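Long-range contacts in Cow rumen GH26 endo-mannanase (PDB 6UEH), which acts as a family 26 endo-beta-1,4-mannanase, cleaving internal mannosidic linkages in mannans, probably including galactomannan: residues L195-P200 / L467-T472; T221-I225 / R298-V304; A314-T320 / D369-W373. All coordinates share one frame; numbering follows the deposited sequence.

Interaction 1 (L195-P200 / L467-T472); sequences LTGKYP and LKEIYT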
loop_
_atom_site.group_PDB
_atom_site.type_symbol
_atom_site.label_atom_id
_atom_site.label_comp_id
_atom_site.label_asym_id
_atom_site.label_seq_id
_atom_site.Cartn_x
_atom_site.Cartn_y
_atom_site.Cartn_z
ATOM N N LEU A 195 12.498 -6.605 23.835
ATOM C CA LEU A 195 12.372 -7.866 23.117
ATOM C C LEU A 195 13.487 -8.052 22.095
ATOM O O LEU A 195 14.148 -9.092 22.068
ATOM C CB LEU A 195 11.013 -7.944 22.418
ATOM C CG LEU A 195 10.773 -9.171 21.535
ATOM C CD1 LEU A 195 10.802 -10.449 22.367
ATOM C CD2 LEU A 195 9.458 -9.041 20.774
ATOM N N THR A 196 13.690 -7.034 21.262
ATOM C CA THR A 196 14.575 -7.136 20.105
ATOM C C THR A 196 15.947 -6.512 20.322
ATOM O O THR A 196 16.900 -6.836 19.613
ATOM C CB THR A 196 13.947 -6.465 18.869
ATOM O OG1 THR A 196 13.857 -5.052 19.088
ATOM C CG2 THR A 196 12.560 -7.027 18.593
ATOM N N GLY A 197 16.042 -5.602 21.285
ATOM C CA GLY A 197 17.272 -4.864 21.509
ATOM C C GLY A 197 17.333 -3.616 20.647
ATOM O O GLY A 197 18.300 -2.859 20.702
ATOM N N LYS A 198 16.289 -3.403 19.850
ATOM C CA LYS A 198 16.225 -2.269 18.935
ATOM C C LYS A 198 15.001 -1.397 19.195
ATOM O O LYS A 198 14.003 -1.859 19.746
ATOM C CB LYS A 198 16.190 -2.747 17.479
ATOM C CG LYS A 198 17.217 -3.808 17.117
ATOM C CD LYS A 198 18.618 -3.230 17.034
ATOM C CE LYS A 198 19.606 -4.280 16.548
ATOM N NZ LYS A 198 20.991 -3.740 16.474
ATOM N N TYR A 199 15.086 -0.136 18.782
ATOM C CA TYR A 199 13.919 0.734 18.691
ATOM C C TYR A 199 13.495 0.874 17.229
ATOM O O TYR A 199 14.334 0.808 16.331
ATOM C CB TYR A 199 14.214 2.119 19.270
ATOM C CG TYR A 199 14.160 2.225 20.777
ATOM C CD1 TYR A 199 12.950 2.167 21.454
ATOM C CD2 TYR A 199 15.316 2.422 21.521
ATOM C CE1 TYR A 199 12.894 2.282 22.831
ATOM C CE2 TYR A 199 15.272 2.540 22.899
ATOM C CZ TYR A 199 14.058 2.469 23.549
ATOM O OH TYR A 199 14.004 2.585 24.919
ATOM N N PRO A 200 12.193 1.075 16.980
ATOM C CA PRO A 200 11.780 1.393 15.609
ATOM C C PRO A 200 12.345 2.744 15.185
ATOM O O PRO A 200 12.519 3.619 16.033
ATOM C CB PRO A 200 10.254 1.436 15.702
ATOM C CG PRO A 200 9.984 1.793 17.130
ATOM C CD PRO A 200 11.057 1.092 17.918
ATOM N N LEU A 467 9.493 -10.911 15.293
ATOM C CA LEU A 467 9.870 -9.544 15.640
ATOM C C LEU A 467 11.379 -9.429 15.801
ATOM O O LEU A 467 12.009 -8.536 15.232
ATOM C CB LEU A 467 9.163 -9.094 16.920
ATOM C CG LEU A 467 7.714 -8.639 16.743
ATOM C CD1 LEU A 467 7.044 -8.408 18.089
ATOM C CD2 LEU A 467 7.660 -7.379 15.894
ATOM N N LYS A 468 11.955 -10.347 16.568
ATOM C CA LYS A 468 13.393 -10.347 16.802
ATOM C C LYS A 468 14.160 -10.571 15.503
ATOM O O LYS A 468 15.196 -9.945 15.267
ATOM C CB LYS A 468 13.772 -11.414 17.832
ATOM C CG LYS A 468 13.226 -11.142 19.223
ATOM C CD LYS A 468 13.752 -12.140 20.241
ATOM C CE LYS A 468 13.313 -13.552 19.906
ATOM N NZ LYS A 468 13.769 -14.535 20.932
ATOM N N GLU A 469 13.642 -11.452 14.655
ATOM C CA GLU A 469 14.325 -11.777 13.410
ATOM C C GLU A 469 14.390 -10.582 12.462
ATOM O O GLU A 469 15.448 -10.289 11.907
ATOM C CB GLU A 469 13.653 -12.960 12.709
ATOM C CG GLU A 469 14.393 -13.401 11.460
ATOM C CD GLU A 469 13.925 -14.743 10.929
ATOM O OE1 GLU A 469 12.942 -15.296 11.470
ATOM O OE2 GLU A 469 14.547 -15.243 9.968
ATOM N N ILE A 470 13.275 -9.884 12.274
ATOM C CA ILE A 470 13.284 -8.772 11.329
ATOM C C ILE A 470 13.973 -7.547 11.927
ATOM O O ILE A 470 14.713 -6.861 11.234
ATOM C CB ILE A 470 11.855 -8.399 10.842
ATOM C CG1 ILE A 470 11.934 -7.341 9.737
ATOM C CG2 ILE A 470 10.966 -7.935 11.994
ATOM C CD1 ILE A 470 10.661 -7.192 8.932
ATOM N N TYR A 471 13.771 -7.291 13.215
ATOM C CA TYR A 471 14.372 -6.114 13.839
ATOM C C TYR A 471 15.896 -6.206 13.924
ATOM O O TYR A 471 16.580 -5.182 13.945
ATOM C CB TYR A 471 13.782 -5.885 15.232
ATOM C CG TYR A 471 12.690 -4.839 15.251
ATOM C CD1 TYR A 471 12.999 -3.491 15.392
ATOM C CD2 TYR A 471 11.353 -5.196 15.121
ATOM C CE1 TYR A 471 12.008 -2.526 15.406
ATOM C CE2 TYR A 471 10.350 -4.236 15.134
ATOM C CZ TYR A 471 10.687 -2.903 15.276
ATOM O OH TYR A 471 9.702 -1.943 15.291
ATOM N N THR A 472 16.432 -7.424 13.967
ATOM C CA THR A 472 17.884 -7.596 14.012
ATOM C C THR A 472 18.444 -7.975 12.645
ATOM O O THR A 472 19.619 -8.328 12.520
ATOM C CB THR A 472 18.307 -8.667 15.037
ATOM O OG1 THR A 472 17.876 -9.960 14.595
ATOM C CG2 THR A 472 17.707 -8.364 16.404
#
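Set with OG1 between its own backbone N and carbonyl carbon (chi1 67°), Thr196 presents its methyl to the helix end at 467-472: Thr196 CG2 lies 3.7 Å from Leu467 O and also touches Tyr471 CB. The same torsion lets Thr196 OG1 accept from Lys198 N at 3.0 Å, an ST turn, while the hydroxyl also bonds to Ile192 O in its own helix. Leu195, with CG opposite the backbone N (chi1 176°), reaches Leu467 CD1 with CD2 at 3.7 Å and lays its other methyl against the aliphatic part of Lys468, the two chains crossing at about a right angle. Gly197, the first residue after helix 187-196, has positive phi, where a CB would jam against the preceding carbonyl.

Beyond this turn the chain runs along Tyr471. Lys198 CB lies 3.9 Å from Tyr471 CD1, and its amine goes on to a salt bridge with Glu480. Pro200 CA sits at the ring edge, and Pro200 CB is 3.4 Å from Tyr471 OH. Replacing Tyr471 by an alanine removes the ring, which would probably open a gap beside Thr196 and leave Lys198 CB and Pro200 without their partner. Both helices end here, before barrel strands 202-206 and 476-477. With no hydrogen bond spanning the two segments, shape and apolar contact hold them together, while the Thr196 hydroxyl is satisfied within its own helix and turn, and the Lys198 amine by Glu480.

Interaction 2 (T221-I225 / R298-V304); sequences TERVI and RLQDEKV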
loop_
_atom_site.group_PDB
_atom_site.type_symbol
_atom_site.label_atom_id
_atom_site.label_comp_id
_atom_site.label_asym_id
_atom_site.label_seq_id
_atom_site.Cartn_x
_atom_site.Cartn_y
_atom_site.Cartn_z
ATOM N N THR A 221 2.641 17.008 19.758
ATOM C CA THR A 221 3.644 17.863 19.128
ATOM C C THR A 221 4.982 17.810 19.863
ATOM O O THR A 221 6.037 17.727 19.235
ATOM C CB THR A 221 3.156 19.322 19.052
ATOM O OG1 THR A 221 1.919 19.370 18.328
ATOM C CG2 THR A 221 4.185 20.202 18.349
ATOM N N GLU A 222 4.935 17.842 21.191
ATOM C CA GLU A 222 6.149 17.725 21.991
ATOM C C GLU A 222 6.826 16.371 21.777
ATOM O O GLU A 222 8.047 16.299 21.648
ATOM C CB GLU A 222 5.842 17.930 23.475
ATOM C CG GLU A 222 5.588 19.380 23.874
ATOM C CD GLU A 222 4.183 19.859 23.540
ATOM O OE1 GLU A 222 3.388 19.068 22.991
ATOM O OE2 GLU A 222 3.872 21.035 23.836
ATOM N N ARG A 223 6.039 15.300 21.730
ATOM C CA ARG A 223 6.608 13.968 21.537
ATOM C C ARG A 223 7.193 13.803 20.136
ATOM O O ARG A 223 8.170 13.082 19.954
ATOM C CB ARG A 223 5.563 12.880 21.809
ATOM C CG ARG A 223 5.231 12.705 23.289
ATOM C CD ARG A 223 4.381 11.462 23.546
ATOM N NE ARG A 223 3.132 11.489 22.789
ATOM C CZ ARG A 223 2.042 12.147 23.167
ATOM N NH1 ARG A 223 2.042 12.844 24.296
ATOM N NH2 ARG A 223 0.953 12.117 22.411
ATOM N N VAL A 224 6.604 14.476 19.152
ATOM C CA VAL A 224 7.155 14.459 17.799
ATOM C C VAL A 224 8.522 15.137 17.785
ATOM O O VAL A 224 9.482 14.619 17.211
ATOM C CB VAL A 224 6.226 15.158 16.788
ATOM C CG1 VAL A 224 6.913 15.287 15.435
ATOM C CG2 VAL A 224 4.916 14.396 16.651
ATOM N N ILE A 225 8.599 16.300 18.427
ATOM C CA ILE A 225 9.850 17.036 18.547
ATOM C C ILE A 225 10.899 16.204 19.281
ATOM O O ILE A 225 12.053 16.124 18.854
ATOM C CB ILE A 225 9.642 18.373 19.281
ATOM C CG1 ILE A 225 8.758 19.299 18.442
ATOM C CG2 ILE A 225 10.978 19.033 19.590
ATOM C CD1 ILE A 225 8.414 20.604 19.123
ATOM N N ARG A 298 4.321 24.749 14.543
ATOM C CA ARG A 298 5.266 24.579 15.643
ATOM C C ARG A 298 6.401 23.645 15.214
ATOM O O ARG A 298 7.573 23.906 15.491
ATOM C CB ARG A 298 4.561 24.027 16.884
ATOM C CG ARG A 298 3.469 24.922 17.453
ATOM C CD ARG A 298 2.748 24.222 18.596
ATOM N NE ARG A 298 3.641 23.984 19.726
ATOM C CZ ARG A 298 3.445 23.048 20.646
ATOM N NH1 ARG A 298 2.394 22.248 20.561
ATOM N NH2 ARG A 298 4.301 22.904 21.648
ATOM N N LEU A 299 6.039 22.566 14.523
ATOM C CA LEU A 299 7.027 21.639 13.978
ATOM C C LEU A 299 7.928 22.354 12.981
ATOM O O LEU A 299 9.148 22.219 13.038
ATOM C CB LEU A 299 6.348 20.440 13.309
ATOM C CG LEU A 299 5.568 19.496 14.224
ATOM C CD1 LEU A 299 5.035 18.308 13.431
ATOM C CD2 LEU A 299 6.437 19.031 15.377
ATOM N N GLN A 300 7.327 23.119 12.075
ATOM C CA GLN A 300 8.104 23.850 11.078
ATOM C C GLN A 300 9.020 24.873 11.745
ATOM O O GLN A 300 10.169 25.049 11.333
ATOM C CB GLN A 300 7.188 24.539 10.061
ATOM C CG GLN A 300 7.950 25.309 8.984
ATOM C CD GLN A 300 7.111 25.600 7.748
ATOM O OE1 GLN A 300 7.057 24.796 6.818
ATOM N NE2 GLN A 300 6.460 26.759 7.733
ATOM N N ASP A 301 8.512 25.533 12.784
ATOM C CA ASP A 301 9.305 26.489 13.553
ATOM C C ASP A 301 10.563 25.849 14.128
ATOM O O ASP A 301 11.625 26.469 14.163
ATOM C CB ASP A 301 8.479 27.091 14.695
ATOM C CG ASP A 301 7.464 28.105 14.214
ATOM O OD1 ASP A 301 7.645 28.660 13.110
ATOM O OD2 ASP A 301 6.488 28.362 14.952
ATOM N N GLU A 302 10.434 24.609 14.586
ATOM C CA GLU A 302 11.553 23.895 15.189
ATOM C C GLU A 302 12.261 23.007 14.166
ATOM O O GLU A 302 13.020 22.108 14.534
ATOM C CB GLU A 302 11.073 23.057 16.376
ATOM C CG GLU A 302 10.285 23.844 17.422
ATOM C CD GLU A 302 11.149 24.787 18.242
ATOM O OE1 GLU A 302 12.391 24.658 18.198
ATOM O OE2 GLU A 302 10.580 25.657 18.940
ATOM N N LYS A 303 11.998 23.269 12.887
ATOM C CA LYS A 303 12.656 22.583 11.774
ATOM C C LYS A 303 12.466 21.069 11.824
ATOM O O LYS A 303 13.412 20.306 11.615
ATOM C CB LYS A 303 14.150 22.922 11.745
ATOM C CG LYS A 303 14.437 24.399 11.539
ATOM C CD LYS A 303 15.929 24.669 11.445
ATOM C CE LYS A 303 16.197 26.136 11.144
ATOM N NZ LYS A 303 15.523 26.564 9.882
ATOM N N VAL A 304 11.238 20.645 12.097
ATOM C CA VAL A 304 10.912 19.227 12.155
ATOM C C VAL A 304 10.075 18.810 10.951
ATOM O O VAL A 304 8.952 19.285 10.776
ATOM C CB VAL A 304 10.146 18.868 13.442
ATOM C CG1 VAL A 304 9.742 17.403 13.420
ATOM C CG2 VAL A 304 10.993 19.173 14.668
HETATM O O HOH W 1 1.008 20.143 22.204
#
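The guanidinium of Arg298 carries Thr221 on one face and Glu222 at its edge. Thr221 CG2 stands 3.5 Å above the guanidinium plane, displaced toward the rim, so a small methyl covers the cation without taking its N-H groups. In the plane of the group, Arg298 NH2 donates to Glu222 OE2 at 2.9 Å in a nearly straight bond (172°), which is also a salt bridge. The carboxylate is not coplanar with it: the planes lie 63° apart, and the donor meets OE2 from above the carboxylate. Glu222 starts out pointing away from the second helix, but the bend in its chain (chi2 80°) brings the acid back. A water, also at the guanidinium edge, completes the link, donating to Glu222 OE1 at 2.7 Å and accepting from Arg298 NH1 at 3.0 Å. Gln295 OE1 accepts from both Arg298 NH1 and Thr221 OG1 and so ties the two partners together once more.

Next to these polar groups the contact is aliphatic. Leu299 CD2 fits between two branched residues, 3.8 Å from Val224 CG1 and 3.9 Å from Ile225 CG1, while Val304 CG1 approaches Val224 CG1 at 4.1 Å. Lys303, at positive phi, is the C-prime residue of a Schellman motif, which turns the chain so that Val304 points back toward helix 220-230. Two successive outer helices pack here, each preceding a strand of the parallel barrel, 220-230 before 234-238 and 280-301 before 306-309, as in the beta/alpha shell of a TIM barrel.

Interaction 3 (A314-T320 / D369-W373); sequences AEGNVNT and DSIQW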
loop_
_atom_site.group_PDB
_atom_site.type_symbol
_atom_site.label_atom_id
_atom_site.label_comp_id
_atom_site.label_asym_id
_atom_site.label_seq_id
_atom_site.Cartn_x
_atom_site.Cartn_y
_atom_site.Cartn_z
ATOM N N ALA A 314 -8.880 6.140 2.355
ATOM C CA ALA A 314 -10.017 6.829 1.748
ATOM C C ALA A 314 -11.052 5.896 1.122
ATOM O O ALA A 314 -12.239 5.984 1.437
ATOM C CB ALA A 314 -9.522 7.813 0.709
ATOM N N GLU A 315 -10.608 5.018 0.227
ATOM C CA GLU A 315 -11.537 4.144 -0.480
ATOM C C GLU A 315 -12.251 3.183 0.465
ATOM O O GLU A 315 -13.441 2.911 0.301
ATOM C CB GLU A 315 -10.819 3.346 -1.571
ATOM C CG GLU A 315 -11.753 2.410 -2.331
ATOM C CD GLU A 315 -11.059 1.625 -3.428
ATOM O OE1 GLU A 315 -9.839 1.811 -3.623
ATOM O OE2 GLU A 315 -11.742 0.819 -4.095
ATOM N N GLY A 316 -11.527 2.680 1.459
ATOM C CA GLY A 316 -12.058 1.640 2.320
ATOM C C GLY A 316 -12.216 0.359 1.522
ATOM O O GLY A 316 -11.272 -0.098 0.879
ATOM N N ASN A 317 -13.410 -0.223 1.556
ATOM C CA ASN A 317 -13.701 -1.383 0.724
ATOM C C ASN A 317 -14.021 -0.946 -0.704
ATOM O O ASN A 317 -14.447 0.188 -0.924
ATOM C CB ASN A 317 -14.849 -2.196 1.320
ATOM C CG ASN A 317 -14.434 -2.951 2.567
ATOM O OD1 ASN A 317 -13.406 -3.628 2.582
ATOM N ND2 ASN A 317 -15.223 -2.826 3.626
ATOM N N VAL A 318 -13.811 -1.850 -1.658
ATOM C CA VAL A 318 -13.834 -1.518 -3.085
ATOM C C VAL A 318 -15.055 -0.701 -3.521
ATOM O O VAL A 318 -16.200 -1.130 -3.372
ATOM C CB VAL A 318 -13.750 -2.798 -3.952
ATOM C CG1 VAL A 318 -14.765 -3.846 -3.495
ATOM C CG2 VAL A 318 -13.926 -2.460 -5.426
ATOM N N ASN A 319 -14.781 0.491 -4.052
ATOM C CA ASN A 319 -15.807 1.404 -4.547
ATOM C C ASN A 319 -15.184 2.647 -5.167
ATOM O O ASN A 319 -13.985 2.887 -5.028
ATOM C CB ASN A 319 -16.751 1.835 -3.422
ATOM C CG ASN A 319 -16.183 2.971 -2.594
ATOM O OD1 ASN A 319 -16.497 4.137 -2.826
ATOM N ND2 ASN A 319 -15.330 2.639 -1.633
ATOM N N THR A 320 -16.007 3.442 -5.845
ATOM C CA THR A 320 -15.601 4.774 -6.284
ATOM C C THR A 320 -16.699 5.788 -5.977
ATOM O O THR A 320 -16.486 6.994 -6.080
ATOM C CB THR A 320 -15.281 4.823 -7.793
ATOM O OG1 THR A 320 -16.347 4.211 -8.531
ATOM C CG2 THR A 320 -13.971 4.104 -8.094
ATOM N N ASP A 369 -9.865 0.532 -10.623
ATOM C CA ASP A 369 -10.558 1.768 -10.257
ATOM C C ASP A 369 -10.067 2.355 -8.936
ATOM O O ASP A 369 -10.401 3.492 -8.594
ATOM C CB ASP A 369 -12.068 1.533 -10.180
ATOM C CG ASP A 369 -12.708 1.382 -11.547
ATOM O OD1 ASP A 369 -12.079 1.782 -12.552
ATOM O OD2 ASP A 369 -13.849 0.875 -11.615
ATOM N N SER A 370 -9.278 1.583 -8.193
ATOM C CA SER A 370 -8.720 2.059 -6.932
ATOM C C SER A 370 -7.810 3.267 -7.144
ATOM O O SER A 370 -7.562 4.036 -6.217
ATOM C CB SER A 370 -7.949 0.941 -6.227
ATOM O OG SER A 370 -8.829 -0.061 -5.753
ATOM N N ILE A 371 -7.325 3.434 -8.372
ATOM C CA ILE A 371 -6.430 4.538 -8.703
ATOM C C ILE A 371 -7.181 5.868 -8.793
ATOM O O ILE A 371 -6.568 6.934 -8.822
ATOM C CB ILE A 371 -5.693 4.281 -10.032
ATOM C CG1 ILE A 371 -4.397 5.095 -10.097
ATOM C CG2 ILE A 371 -6.603 4.580 -11.222
ATOM C CD1 ILE A 371 -3.620 4.897 -11.384
ATOM N N GLN A 372 -8.508 5.805 -8.826
ATOM C CA GLN A 372 -9.317 7.019 -8.891
ATOM C C GLN A 372 -9.267 7.799 -7.578
ATOM O O GLN A 372 -9.709 8.944 -7.514
ATOM C CB GLN A 372 -10.765 6.684 -9.249
ATOM C CG GLN A 372 -10.925 6.058 -10.626
ATOM C CD GLN A 372 -12.373 5.950 -11.051
ATOM O OE1 GLN A 372 -13.224 6.713 -10.591
ATOM N NE2 GLN A 372 -12.663 4.999 -11.931
ATOM N N TRP A 373 -8.719 7.176 -6.540
ATOM C CA TRP A 373 -8.565 7.828 -5.243
ATOM C C TRP A 373 -7.185 8.471 -5.099
ATOM O O TRP A 373 -6.838 8.979 -4.033
ATOM C CB TRP A 373 -8.793 6.826 -4.109
ATOM C CG TRP A 373 -10.171 6.246 -4.089
ATOM C CD1 TRP A 373 -10.634 5.202 -4.837
ATOM C CD2 TRP A 373 -11.269 6.673 -3.273
ATOM N NE1 TRP A 373 -11.953 4.954 -4.539
ATOM C CE2 TRP A 373 -12.366 5.844 -3.583
ATOM C CE3 TRP A 373 -11.429 7.675 -2.311
ATOM C CZ2 TRP A 373 -13.608 5.988 -2.965
ATOM C CZ3 TRP A 373 -12.663 7.816 -1.700
ATOM C CH2 TRP A 373 -13.736 6.976 -2.028
HETATM O O HOH W 2 -7.678 3.404 -3.395
HETATM O O HOH W 3 -12.043 0.489 -6.578
HETATM O O HOH W 4 -15.574 1.821 -9.780
#
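Trp373 and Glu315 meet where two loops at the C-terminal end of the barrel strands, the active-site end of a TIM barrel, lie side by side. Glu315 stretches across one face of the indole: its CB is 3.5 Å from the centroid of the five-membered ring and 9° off the normal, a CH-pi contact. Glu315 CA covers the same face, with Ala314 CB 3.6 Å from Trp373 CE3. The fully extended acid (chi1 180°) ends in a carboxylate nearly parallel to the ring, 7° apart. At the ring edge Trp373 NE1 donates to Asn319 O at 2.9 Å, giving the buried N-H its acceptor.

Residues 314-320 follow strand 306-309, the fourth of the barrel, at whose end glycosidases of clan GH-A carry the general acid/base; the contact therefore probably shapes the loops beside the catalytic centre. Glu315 also braces its own loop: Asn319 N donates a hydrogen bond to Glu315 OE2 at 3.1 Å, using the anti lone pair of that oxygen. Asn319 ties the loop further, its ND2 donating to Asn317 O at 2.7 Å and its OD1 accepting from Gly322 N. A small hydroxyl suits position 370, where Ser370 OG lies 3.0 Å from Glu315 OE1. A water donates to both Glu315 OE1 and Ser370 O. Farther along, Thr320 CG2 packs 3.8 Å from Asp369 CB and also touches the Gln372 amide, while a second water joins Thr320 OG1 to Asp369 OD2.

After an N-terminal CBM6-like region with a calcium site, the chain enters the family 26 catalytic barrel, where all three contacts lie. Interaction 1 opens first, at the end of helix 187-196, and closes last, just before the final strand 476-477; the other two fall within this long loop. Interaction 2 joins the helices that precede the third and fourth strands and closes before interaction 3 opens. Interaction 3 then links the loops after the fourth and fifth strands. Interaction 1 thus ties early and late barrel elements together where helices lead into strands, interaction 2 the outer shell, and interaction 3 the opposite, active-site end. None touch: nearest atoms of interactions 1 and 2 are about 11 Å apart.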